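Local structure of biofilm-associated surface protein (7C7U) at residues K75-I80 / K162-V167. The protein is a cell wall-anchored surface protein that promotes biofilm formation, probably as a calcium-modulated switch between folded and amyloid-like states. Residues are numbered along the deposited sequence; the frame is centred on the assembly and turned at random.
Sequences KLDPII and KLNHQV. With CA (calcium ion), chain C.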
loop_
_atom_site.group_PDB
_atom_site.type_symbol
_atom_site.label_atom_id
_atom_site.label_comp_id
_atom_site.label_asym_id
_atom_site.label_seq_id
_atom_site.Cartn_x
_atom_site.Cartn_y
_atom_site.Cartn_z
ATOM N N LYS A 75 9.903 13.264 -4.819
ATOM C CA LYS A 75 8.590 13.640 -4.299
ATOM C C LYS A 75 8.768 14.619 -3.153
ATOM O O LYS A 75 9.439 14.300 -2.168
ATOM C CB LYS A 75 7.825 12.409 -3.825
ATOM C CG LYS A 75 6.511 12.729 -3.139
ATOM C CD LYS A 75 5.707 11.463 -2.856
ATOM C CE LYS A 75 4.583 11.759 -1.875
ATOM N NZ LYS A 75 3.649 12.843 -2.330
ATOM N N LEU A 76 8.124 15.774 -3.253
ATOM C CA LEU A 76 8.355 16.868 -2.330
ATOM C C LEU A 76 7.106 17.170 -1.515
ATOM O O LEU A 76 5.982 17.037 -1.995
ATOM C CB LEU A 76 8.780 18.127 -3.074
ATOM C CG LEU A 76 10.077 17.946 -3.870
ATOM C CD1 LEU A 76 10.252 19.108 -4.830
ATOM C CD2 LEU A 76 11.248 17.842 -2.919
ATOM N N ASP A 77 7.341 17.610 -0.292
ATOM C CA ASP A 77 6.280 18.056 0.586
ATOM C C ASP A 77 5.353 19.025 -0.148
ATOM O O ASP A 77 5.828 19.896 -0.891
ATOM C CB ASP A 77 6.892 18.734 1.808
ATOM C CG ASP A 77 5.920 18.869 2.941
ATOM O OD1 ASP A 77 5.092 19.815 2.917
ATOM O OD2 ASP A 77 5.986 18.023 3.850
ATOM N N PRO A 78 4.029 18.890 0.024
ATOM C CA PRO A 78 3.082 19.822 -0.624
ATOM C C PRO A 78 3.346 21.299 -0.361
ATOM O O PRO A 78 3.101 22.131 -1.245
ATOM C CB PRO A 78 1.728 19.394 -0.034
ATOM C CG PRO A 78 1.912 17.967 0.352
ATOM C CD PRO A 78 3.345 17.801 0.749
ATOM N N ILE A 79 3.799 21.658 0.838
ATOM C CA ILE A 79 4.161 23.051 1.096
ATOM C C ILE A 79 5.159 23.551 0.056
ATOM O O ILE A 79 5.031 24.671 -0.466
ATOM C CB ILE A 79 4.721 23.201 2.522
ATOM C CG1 ILE A 79 3.659 22.856 3.566
ATOM C CG2 ILE A 79 5.231 24.613 2.732
ATOM C CD1 ILE A 79 2.501 23.824 3.597
ATOM N N ILE A 80 6.165 22.724 -0.265
ATOM C CA ILE A 80 7.156 23.066 -1.289
ATOM C C ILE A 80 6.590 22.852 -2.688
ATOM O O ILE A 80 6.674 23.736 -3.547
ATOM C CB ILE A 80 8.447 22.238 -1.093
ATOM C CG1 ILE A 80 9.065 22.433 0.293
ATOM C CG2 ILE A 80 9.472 22.587 -2.158
ATOM C CD1 ILE A 80 9.537 23.815 0.561
ATOM N N LYS A 162 7.063 17.941 9.459
ATOM C CA LYS A 162 8.296 18.299 8.755
ATOM C C LYS A 162 8.004 18.579 7.286
ATOM O O LYS A 162 6.927 18.290 6.778
ATOM C CB LYS A 162 9.345 17.189 8.851
ATOM C CG LYS A 162 9.630 16.672 10.247
ATOM C CD LYS A 162 10.158 17.781 11.117
ATOM C CE LYS A 162 10.698 17.233 12.434
ATOM N NZ LYS A 162 10.985 18.382 13.333
ATOM N N LEU A 163 8.974 19.166 6.591
ATOM C CA LEU A 163 8.885 19.290 5.137
ATOM C C LEU A 163 9.534 18.049 4.553
ATOM O O LEU A 163 10.763 17.972 4.454
ATOM C CB LEU A 163 9.544 20.575 4.643
ATOM C CG LEU A 163 8.984 21.838 5.303
ATOM C CD1 LEU A 163 9.957 23.000 5.142
ATOM C CD2 LEU A 163 7.610 22.175 4.736
ATOM N N ASN A 164 8.714 17.062 4.183
ATOM C CA ASN A 164 9.233 15.737 3.843
ATOM C C ASN A 164 9.737 15.679 2.405
ATOM O O ASN A 164 9.309 16.446 1.532
ATOM C CB ASN A 164 8.157 14.660 4.054
ATOM C CG ASN A 164 7.451 14.812 5.391
ATOM O OD1 ASN A 164 6.418 15.457 5.475
ATOM N ND2 ASN A 164 8.034 14.264 6.443
ATOM N N HIS A 165 10.670 14.755 2.165
ATOM C CA HIS A 165 11.081 14.441 0.809
ATOM C C HIS A 165 11.264 12.938 0.686
ATOM O O HIS A 165 11.476 12.229 1.673
ATOM C CB HIS A 165 12.368 15.202 0.365
ATOM C CG HIS A 165 13.537 15.097 1.303
ATOM N ND1 HIS A 165 14.264 13.939 1.469
ATOM C CD2 HIS A 165 14.149 16.034 2.072
ATOM C CE1 HIS A 165 15.258 14.155 2.312
ATOM N NE2 HIS A 165 15.210 15.419 2.698
ATOM N N GLN A 166 11.137 12.457 -0.537
ATOM C CA GLN A 166 11.386 11.061 -0.839
ATOM C C GLN A 166 11.991 10.971 -2.228
ATOM O O GLN A 166 11.639 11.744 -3.118
ATOM C CB GLN A 166 10.072 10.248 -0.757
ATOM C CG GLN A 166 10.231 8.755 -0.921
ATOM C CD GLN A 166 8.883 8.065 -1.063
ATOM O OE1 GLN A 166 8.003 8.556 -1.773
ATOM N NE2 GLN A 166 8.716 6.931 -0.393
ATOM N N VAL A 167 12.895 10.013 -2.411
ATOM C CA VAL A 167 13.516 9.764 -3.700
ATOM C C VAL A 167 13.542 8.252 -3.907
ATOM O O VAL A 167 13.676 7.477 -2.952
ATOM C CB VAL A 167 14.927 10.414 -3.782
ATOM C CG1 VAL A 167 15.916 9.729 -2.840
ATOM C CG2 VAL A 167 15.439 10.416 -5.196
HETATM CA CA CA C . 4.918 17.466 5.956
HETATM O O HOH W 1 3.956 19.579 5.383
HETATM O O HOH W 2 3.945 15.459 6.859
#
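Asp77 reaches across to strand 163-171 with its carboxylate, and its two oxygens do different work. CG lies anti to the backbone N (chi1 -163°), which swings the group toward Leu163 and Asn164. OD2 binds the calcium ion at 2.4 Å and also accepts from Asn164 N at 2.9 Å, a fairly straight bond (164°) that meets OD2 on its anti side, 28° out of the carboxylate plane. OD1, which is not a ligand of the metal, is likewise met on its anti side by Ile79 N and takes a further bond from a calcium-bound water. Asp77 thus caps the short helix 78-81 while holding the ion, and these bonds fix the rotation of its carboxylate. Asn164 brings its amide oxygen OD1 to the same calcium, 3.1 Å from Asp77 OD2; the ion's positive charge probably offsets the repulsion between the two oxygens. The calcium requires the oxygen end of the amide, and ND2 is hydrogen-bonded to Thr384 OG1. Lys162 O, Asn161 OD1 and two waters bring the ligands to six. Beside the site, Leu163 CD2 packs against Ile79 CB at 3.8 Å, the two side chains meeting at about a right angle. Farther along, the backbones zip together: Lys75 and Gln166 form a hydrogen-bonded antiparallel pair, and Asp77 N donates to Asn164 O. The Lys75 side chain slants past that of Gln166, CD lying 3.9 Å from OE1. On the other face Leu76 sits by His165, whose ring makes edge-to-face contacts with Phe37 and Phe187. The arrangement is an antiparallel strand pair of a mixed sheet, closed by a calcium site where strand 70-76 passes through an aspartate N-cap into a helix.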